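Local coordinates for pesticidal crystal protein Cry2Aa (Bacillus thuringiensis serovar kurstaki, PDB 1I5P), which promotes colloidosmotic lysis by binding to midgut epithelial cells of dipteran and lepidopteran larvae, acting as a three-domain insecticidal delta-endotoxin, at residues A203-R206 / T207-Y211; F187-D190 / V191-A195; Q291-P294 / F295-S298; S513-F516 / G517-G520. All blocks are in the same frame, centred on the assembly; numbering follows the deposited sequence.

Contact 1. Residues A203-R206 / T207-Y211; sequences ATLR and TYRDY
Arg206 and Asp210, one helical turn apart, are brought together by different first torsions: CG of Arg206 stands anti to its backbone nitrogen (chi1 -178°), whereas that of Asp210 stands anti to the carbonyl carbon (chi1 -72°). The arginine chain then bends at chi2 and chi3, which carries its guanidinium forward along the helix. Arg206 NH2 reaches Asp210 OD1 at 3.0 Å in a salt bridge, on the syn side of the carboxylate. The two flat groups do not lie in one plane but are turned 62° apart, and a single N-H serves the bridge. Arg209 CD sits over one face of the Arg206 guanidinium.

Arg209 runs extended from CG to NE and passes at a slant across Leu205, whose CD1 lies over a face of the guanidinium; the nearest side-chain approach is Leu205 CD2 to Arg209 NH2, 3.9 Å. The polar end of Arg209 is held by the carbonyl of Leu632, near the C terminus. Thr204 CG2 meets the ring of Tyr208, which packs on helices 170-193 and 145-160, at CD1, 3.8 Å away, both side chains pointing the same way. Tyr208 N bonds to Thr204 O at 2.9 Å. Charged i to i+4 pairing on the outer side and an aromatic residue turned inward are characteristic of an amphipathic outer helix, here helix 202-232 of the alpha-helical bundle in the toxin's N-terminal domain.

Contact 2. Residues F187-D190 / V191-A195; sequences FIRD and VILNA
Val191 turns CG2 toward Phe187, four residues back, and the methyl lies 4.1 Å from Phe187 CE1, over one face of the ring but displaced toward its rim. The two side chains run side by side in the same direction.

Asp190 takes part chiefly through its backbone. Its carbonyl oxygen receives both Asn194 N, at 3.0 Å, and Asn194 ND2, at 2.9 Å from Asp190 O. The side-chain bond is fairly straight (160° at the hydrogen), and the acceptor lies in the plane of the asparagine amide. Asn194, the first residue to leave helical geometry, thereby folds its amide back over the last turn. Its ND2 also reaches the carbonyl of Lys71, while the Asp190 carboxylate accepts the backbone N-H groups of Ile73 and Leu74.

Arg189 extends from CG to NE and offers a guanidinium face to Leu193, whose CD1 sits over its centre, 3.4 Å from Arg189 NH1. Carbonyls of Gly70, Phe262 and Tyr264 accept from its NH1, NE and NH2 respectively; three hydrogen bonds thus restrain its rotation, and the methyl packs on one face.

Phe187 and Val191 pack against helix 145-160 and Tyr208 of helix 202-232, while Arg189 and Asp190 join the helix end to the chain leading into helix 74-81 and its first residue, and to the chain after helix 238-259.

Contact 3. Residues Q291-P294 / F295-S298; sequences QNWP and FLYS
An edge-to-face aromatic pair within the first turns of helix 293-300 forms this contact, in the middle domain where it lies against helix 238-259. Tyr297 presents its ring edge to the face of Trp293, four residues back. Its CD2 lies 3.3 Å from Trp293 NE1, and the tyrosine ring and the five-membered indole ring are inclined at 64°. Tyr297 CB stands over the six-membered ring, 4.0 Å from the centroid of that Trp293 ring, in a CH-pi contact, so the tyrosine spans both rings of the indole. CG of Tyr297 occupies the crowded position between backbone nitrogen and carbonyl carbon (chi1 74°), which turns the ring back over the preceding turn; Tyr297 CE2 comes to 3.4 Å from Pro294 CA.

Leu296 CB packs against the indole at Trp293 CE3, 3.7 Å away. Tyr297 N bonds to Trp293 O at 3.0 Å. Pro294, in the first turn, has no N-H to give. A water donates to Gln291 O and accepts from Phe295 N at 3.0 Å, bridging the start of the helix. Ser298 OG turns back to donate to Phe295 O, 2.7 Å away.

Since both aromatic polar groups engage Glu514, Trp293 NE1 through its carboxylate and Tyr297 OH through its backbone nitrogen, this chemistry implies a T-shaped pair whose polar groups are probably held by Glu514 of the C-terminal domain.

Contact 4. Residues S513-F516 / G517-G520; sequences SEKF and GNQG
Lys515 and Asn518 touch across the loop between strands 510-513 and 522-525, and water 2 occupies the inside of the loop. Gly517 opens the second half. Its N-H and that of Phe516 go to the two carboxylate oxygens of Asp582, which hold the chain at the bend, while the Phe516 ring packs among Tyr227, Phe253 and other residues of helices 202-232 and 238-259.

Asn518 follows, with CG anti to its backbone nitrogen (chi1 -174°), and its side chain lies alongside that of Lys515, with Lys515 CB 3.5 Å from Asn518 CB. From there the lysine bends at chi2 and chi4 and carries its amine back toward the preceding residues, where Lys515 NZ donates to Glu514 O at 3.0 Å and also bonds to the hydroxyl of Ser522. Asn518 N gives its hydrogen to the water, 3.1 Å from the water oxygen.

Gln519 has positive phi (54°), a left-handed backbone conformation. Gly520 N donates to the same water at 3.0 Å, and Gly520 O lies 3.4 Å from Lys515 CB. That oxygen also accepts from Asn518 ND2 at 3.2 Å, from above the carbonyl plane. The asparagine amide has a second acceptor in the carbonyl of Met620.

The two halves thus meet carbon to carbon at Asn518 and carbon to carbonyl oxygen at Gly520, and the water bridges them only weakly, through a weak bond to Lys515 O; the chemistry implies a loop with one bound water, consistent with its shape being supported by Asp582, Ser522 and Met620.

How the contacts relate
From the N terminus the contacts follow in series, contact 2, contact 1, contact 3, contact 4, and none nests within or crosses another. Contacts 1 to 3 each stay within successive turns of one helix and contact 4 within the loop between strands 510-513 and 522-525, so none closes a long loop. Contact 2 finishes helix 170-193 and contact 1 lies near the start of helix 202-232; Tyr208 packs on Phe187 and Val191, joining two helices of the N-terminal bundle. Contact 3, about 40 Å from contact 2 between centres, starts a middle-domain helix. Contact 4, in the C-terminal domain, touches contact 3 through Glu514 and helix 202-232 through Phe516, so it links all three domains.

Contact 1. Residues A203-R206 / T207-Y211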
# COMPACT_ATOMS: atom_id res chain seq x y z
N ALA A 203 6.01 28.53 -23.40
CA ALA A 203 6.56 27.43 -24.18
C ALA A 203 7.25 26.41 -23.28
O ALA A 203 7.12 25.21 -23.47
CB ALA A 203 7.55 27.97 -25.21
N THR A 204 7.98 26.91 -22.29
CA THR A 204 8.67 26.03 -21.36
C THR A 204 7.66 25.28 -20.50
O THR A 204 7.82 24.09 -20.22
CB THR A 204 9.61 26.83 -20.45
OG1 THR A 204 10.65 27.40 -21.24
CG2 THR A 204 10.21 25.93 -19.38
N LEU A 205 6.61 25.99 -20.09
CA LEU A 205 5.57 25.39 -19.26
C LEU A 205 4.93 24.21 -19.97
O LEU A 205 4.81 23.13 -19.40
CB LEU A 205 4.49 26.43 -18.93
CG LEU A 205 3.22 25.91 -18.25
CD1 LEU A 205 3.59 25.07 -17.03
CD2 LEU A 205 2.35 27.09 -17.85
N ARG A 206 4.52 24.42 -21.22
CA ARG A 206 3.89 23.36 -21.98
C ARG A 206 4.83 22.16 -22.11
O ARG A 206 4.40 21.01 -21.99
CB ARG A 206 3.51 23.86 -23.37
CG ARG A 206 2.82 22.80 -24.21
CD ARG A 206 1.50 22.36 -23.56
NE ARG A 206 1.37 20.91 -23.52
CZ ARG A 206 0.27 20.27 -23.13
NH1 ARG A 206 -0.81 20.94 -22.76
NH2 ARG A 206 0.25 18.94 -23.11
N THR A 207 6.11 22.43 -22.37
CA THR A 207 7.08 21.36 -22.50
C THR A 207 7.19 20.57 -21.20
O THR A 207 7.20 19.34 -21.21
CB THR A 207 8.48 21.91 -22.88
OG1 THR A 207 8.41 22.51 -24.19
CG2 THR A 207 9.52 20.81 -22.88
N TYR A 208 7.26 21.26 -20.07
CA TYR A 208 7.36 20.58 -18.78
C TYR A 208 6.12 19.80 -18.39
O TYR A 208 6.20 18.85 -17.62
CB TYR A 208 7.77 21.55 -17.67
CG TYR A 208 9.28 21.65 -17.57
CD1 TYR A 208 10.02 22.26 -18.58
CD2 TYR A 208 9.97 21.04 -16.52
CE1 TYR A 208 11.41 22.24 -18.57
CE2 TYR A 208 11.36 21.01 -16.50
CZ TYR A 208 12.07 21.60 -17.53
OH TYR A 208 13.45 21.53 -17.54
N ARG A 209 4.96 20.18 -18.92
CA ARG A 209 3.76 19.41 -18.61
C ARG A 209 3.95 18.04 -19.26
O ARG A 209 3.61 17.01 -18.68
CB ARG A 209 2.50 20.09 -19.18
CG ARG A 209 2.10 21.41 -18.51
CD ARG A 209 0.80 21.91 -19.14
NE ARG A 209 0.36 23.22 -18.66
CZ ARG A 209 -0.29 23.44 -17.51
NH1 ARG A 209 -0.58 22.43 -16.70
NH2 ARG A 209 -0.67 24.67 -17.20
N ASP A 210 4.49 18.03 -20.48
CA ASP A 210 4.73 16.77 -21.19
C ASP A 210 5.82 15.98 -20.49
O ASP A 210 5.78 14.75 -20.46
CB ASP A 210 5.13 17.02 -22.65
CG ASP A 210 3.98 17.50 -23.51
OD1 ASP A 210 2.81 17.29 -23.12
OD2 ASP A 210 4.25 18.08 -24.58
N TYR A 211 6.80 16.69 -19.94
CA TYR A 211 7.89 16.04 -19.22
C TYR A 211 7.33 15.23 -18.04
O TYR A 211 7.67 14.06 -17.85
CB TYR A 211 8.88 17.08 -18.70
CG TYR A 211 9.92 17.55 -19.70
CD1 TYR A 211 10.86 18.52 -19.34
CD2 TYR A 211 9.98 17.01 -20.98
CE1 TYR A 211 11.84 18.94 -20.24
CE2 TYR A 211 10.96 17.43 -21.89
CZ TYR A 211 11.88 18.39 -21.51
OH TYR A 211 12.87 18.79 -22.38

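Contact 2. Residues F187-D190 / V191-A195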
# COMPACT_ATOMS: atom_id res chain seq x y z
N PHE A 187 11.04 17.86 -9.37
CA PHE A 187 11.65 19.02 -10.00
C PHE A 187 10.75 19.52 -11.13
O PHE A 187 10.43 20.70 -11.22
CB PHE A 187 13.03 18.63 -10.56
CG PHE A 187 13.53 19.54 -11.65
CD1 PHE A 187 14.00 20.82 -11.35
CD2 PHE A 187 13.53 19.13 -12.98
CE1 PHE A 187 14.47 21.67 -12.36
CE2 PHE A 187 13.99 19.97 -14.00
CZ PHE A 187 14.46 21.25 -13.68
N ILE A 188 10.34 18.59 -11.99
CA ILE A 188 9.47 18.92 -13.11
C ILE A 188 8.15 19.52 -12.63
O ILE A 188 7.69 20.53 -13.15
CB ILE A 188 9.20 17.66 -13.96
CG1 ILE A 188 10.51 17.22 -14.63
CG2 ILE A 188 8.11 17.94 -15.00
CD1 ILE A 188 10.46 15.83 -15.27
N ARG A 189 7.56 18.90 -11.61
CA ARG A 189 6.30 19.40 -11.06
C ARG A 189 6.50 20.80 -10.49
O ARG A 189 5.62 21.65 -10.61
CB ARG A 189 5.80 18.46 -9.95
CG ARG A 189 4.39 18.76 -9.45
CD ARG A 189 4.04 17.88 -8.27
NE ARG A 189 2.62 17.95 -7.89
CZ ARG A 189 2.17 18.55 -6.80
NH1 ARG A 189 3.01 19.14 -5.97
NH2 ARG A 189 0.87 18.52 -6.52
N ASP A 190 7.66 21.04 -9.87
CA ASP A 190 7.95 22.35 -9.30
C ASP A 190 7.95 23.43 -10.38
O ASP A 190 7.37 24.50 -10.20
CB ASP A 190 9.31 22.35 -8.59
CG ASP A 190 9.25 21.71 -7.20
OD1 ASP A 190 8.14 21.38 -6.74
OD2 ASP A 190 10.32 21.56 -6.57
N VAL A 191 8.59 23.15 -11.51
CA VAL A 191 8.65 24.11 -12.60
C VAL A 191 7.24 24.48 -13.04
O VAL A 191 6.93 25.65 -13.27
CB VAL A 191 9.41 23.53 -13.82
CG1 VAL A 191 9.28 24.48 -15.01
CG2 VAL A 191 10.87 23.31 -13.46
N ILE A 192 6.38 23.46 -13.15
CA ILE A 192 5.00 23.65 -13.57
C ILE A 192 4.18 24.51 -12.60
O ILE A 192 3.59 25.52 -13.00
CB ILE A 192 4.28 22.29 -13.73
CG1 ILE A 192 4.96 21.47 -14.83
CG2 ILE A 192 2.80 22.51 -14.02
CD1 ILE A 192 4.46 20.05 -14.94
N LEU A 193 4.15 24.11 -11.34
CA LEU A 193 3.37 24.80 -10.32
C LEU A 193 3.90 26.16 -9.88
O LEU A 193 3.18 26.94 -9.25
CB LEU A 193 3.18 23.89 -9.10
CG LEU A 193 2.40 22.60 -9.38
CD1 LEU A 193 2.33 21.74 -8.12
CD2 LEU A 193 1.00 22.95 -9.88
N ASN A 194 5.15 26.45 -10.21
CA ASN A 194 5.78 27.72 -9.86
C ASN A 194 6.16 28.50 -11.11
O ASN A 194 6.97 29.43 -11.04
CB ASN A 194 7.02 27.45 -9.01
CG ASN A 194 6.69 26.85 -7.67
OD1 ASN A 194 6.35 27.56 -6.73
ND2 ASN A 194 6.75 25.52 -7.57
N ALA A 195 5.57 28.12 -12.24
CA ALA A 195 5.85 28.74 -13.53
C ALA A 195 5.82 30.27 -13.51
O ALA A 195 6.82 30.92 -13.81
CB ALA A 195 4.88 28.22 -14.58

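Contact 3. Residues Q291-P294 / F295-S298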
# COMPACT_ATOMS: atom_id res chain seq x y z
N GLN A 291 3.65 -17.73 -9.99
CA GLN A 291 2.38 -18.24 -10.50
C GLN A 291 1.36 -18.46 -9.38
O GLN A 291 0.16 -18.47 -9.62
CB GLN A 291 2.60 -19.55 -11.27
CG GLN A 291 3.25 -19.35 -12.65
CD GLN A 291 3.43 -20.66 -13.41
OE1 GLN A 291 3.74 -20.66 -14.60
NE2 GLN A 291 3.25 -21.79 -12.72
N ASN A 292 1.87 -18.63 -8.16
CA ASN A 292 1.02 -18.85 -6.99
C ASN A 292 0.56 -17.54 -6.36
O ASN A 292 -0.38 -17.53 -5.57
CB ASN A 292 1.79 -19.61 -5.91
CG ASN A 292 2.39 -20.91 -6.40
OD1 ASN A 292 3.43 -21.33 -5.92
ND2 ASN A 292 1.73 -21.54 -7.37
N TRP A 293 1.24 -16.45 -6.70
CA TRP A 293 0.93 -15.15 -6.10
C TRP A 293 -0.51 -14.68 -6.29
O TRP A 293 -1.15 -14.26 -5.33
CB TRP A 293 1.91 -14.09 -6.62
CG TRP A 293 1.75 -12.74 -5.96
CD1 TRP A 293 1.64 -11.54 -6.60
CD2 TRP A 293 1.61 -12.47 -4.56
NE1 TRP A 293 1.44 -10.53 -5.68
CE2 TRP A 293 1.41 -11.08 -4.42
CE3 TRP A 293 1.62 -13.27 -3.41
CZ2 TRP A 293 1.23 -10.47 -3.17
CZ3 TRP A 293 1.44 -12.66 -2.17
CH2 TRP A 293 1.25 -11.27 -2.06
N PRO A 294 -1.04 -14.75 -7.52
CA PRO A 294 -2.42 -14.31 -7.76
C PRO A 294 -3.39 -14.93 -6.78
O PRO A 294 -4.24 -14.24 -6.23
CB PRO A 294 -2.67 -14.75 -9.20
CG PRO A 294 -1.31 -14.53 -9.82
CD PRO A 294 -0.42 -15.18 -8.79
N PHE A 295 -3.25 -16.23 -6.54
CA PHE A 295 -4.12 -16.90 -5.60
C PHE A 295 -3.95 -16.33 -4.20
O PHE A 295 -4.93 -16.01 -3.53
CB PHE A 295 -3.84 -18.41 -5.52
CG PHE A 295 -4.42 -19.05 -4.29
CD1 PHE A 295 -5.77 -19.40 -4.23
CD2 PHE A 295 -3.64 -19.22 -3.15
CE1 PHE A 295 -6.34 -19.90 -3.06
CE2 PHE A 295 -4.20 -19.73 -1.96
CZ PHE A 295 -5.55 -20.07 -1.93
N LEU A 296 -2.70 -16.22 -3.77
CA LEU A 296 -2.40 -15.71 -2.43
C LEU A 296 -2.96 -14.33 -2.12
O LEU A 296 -3.63 -14.14 -1.11
CB LEU A 296 -0.88 -15.73 -2.20
CG LEU A 296 -0.28 -17.14 -2.13
CD1 LEU A 296 1.25 -17.07 -2.08
CD2 LEU A 296 -0.83 -17.86 -0.91
N TYR A 297 -2.73 -13.36 -2.99
CA TYR A 297 -3.25 -12.03 -2.70
C TYR A 297 -4.77 -11.94 -2.91
O TYR A 297 -5.42 -11.06 -2.35
CB TYR A 297 -2.50 -10.96 -3.50
CG TYR A 297 -2.80 -10.85 -4.97
CD1 TYR A 297 -4.04 -10.41 -5.43
CD2 TYR A 297 -1.81 -11.11 -5.92
CE1 TYR A 297 -4.28 -10.22 -6.79
CE2 TYR A 297 -2.05 -10.92 -7.29
CZ TYR A 297 -3.29 -10.47 -7.71
OH TYR A 297 -3.52 -10.24 -9.05
N SER A 298 -5.34 -12.86 -3.69
CA SER A 298 -6.79 -12.84 -3.90
C SER A 298 -7.43 -13.34 -2.61
O SER A 298 -8.56 -12.97 -2.27
CB SER A 298 -7.20 -13.72 -5.08
OG SER A 298 -7.14 -15.10 -4.77
O HOH W 1 -2.17 -18.32 -8.32

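Contact 4. Residues S513-F516 / G517-G520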
# COMPACT_ATOMS: atom_id res chain seq x y z
N SER A 513 -7.18 -7.25 -8.90
CA SER A 513 -6.00 -7.40 -9.74
C SER A 513 -4.84 -6.54 -9.26
O SER A 513 -4.93 -5.31 -9.19
CB SER A 513 -6.36 -7.03 -11.18
OG SER A 513 -5.24 -7.13 -12.05
N GLU A 514 -3.74 -7.20 -8.93
CA GLU A 514 -2.52 -6.56 -8.44
C GLU A 514 -2.05 -5.37 -9.29
O GLU A 514 -2.08 -5.42 -10.52
CB GLU A 514 -1.42 -7.62 -8.35
CG GLU A 514 -0.01 -7.08 -8.22
CD GLU A 514 1.01 -8.15 -7.89
OE1 GLU A 514 1.19 -9.08 -8.71
OE2 GLU A 514 1.63 -8.07 -6.81
N LYS A 515 -1.63 -4.30 -8.61
CA LYS A 515 -1.11 -3.10 -9.27
C LYS A 515 0.13 -2.61 -8.52
O LYS A 515 0.25 -2.82 -7.32
CB LYS A 515 -2.17 -1.99 -9.30
CG LYS A 515 -3.35 -2.30 -10.20
CD LYS A 515 -2.89 -2.48 -11.64
CE LYS A 515 -4.01 -3.03 -12.51
NZ LYS A 515 -4.42 -4.39 -12.06
N PHE A 516 1.05 -1.96 -9.23
CA PHE A 516 2.28 -1.49 -8.60
C PHE A 516 2.34 0.02 -8.43
O PHE A 516 3.04 0.51 -7.54
CB PHE A 516 3.49 -1.98 -9.39
CG PHE A 516 3.50 -3.46 -9.62
CD1 PHE A 516 3.12 -3.99 -10.86
CD2 PHE A 516 3.84 -4.34 -8.60
CE1 PHE A 516 3.07 -5.36 -11.07
CE2 PHE A 516 3.80 -5.73 -8.80
CZ PHE A 516 3.41 -6.24 -10.04
N GLY A 517 1.62 0.76 -9.27
CA GLY A 517 1.63 2.21 -9.15
C GLY A 517 0.23 2.78 -9.15
O GLY A 517 -0.03 3.83 -9.74
N ASN A 518 -0.69 2.10 -8.45
CA ASN A 518 -2.09 2.52 -8.40
C ASN A 518 -2.63 2.74 -6.98
O ASN A 518 -3.84 2.76 -6.78
CB ASN A 518 -2.93 1.45 -9.11
CG ASN A 518 -4.39 1.85 -9.25
OD1 ASN A 518 -4.72 2.87 -9.84
ND2 ASN A 518 -5.28 1.02 -8.70
N GLN A 519 -1.73 2.91 -6.01
CA GLN A 519 -2.13 3.10 -4.62
C GLN A 519 -3.05 1.96 -4.17
O GLN A 519 -4.02 2.18 -3.45
CB GLN A 519 -2.85 4.44 -4.43
CG GLN A 519 -2.01 5.67 -4.76
CD GLN A 519 -0.88 5.92 -3.78
OE1 GLN A 519 -0.12 6.88 -3.92
NE2 GLN A 519 -0.76 5.07 -2.76
N GLY A 520 -2.72 0.75 -4.60
CA GLY A 520 -3.52 -0.40 -4.23
C GLY A 520 -3.94 -1.16 -5.47
O GLY A 520 -3.69 -0.72 -6.58
O HOH W 2 -0.31 -0.00 -6.21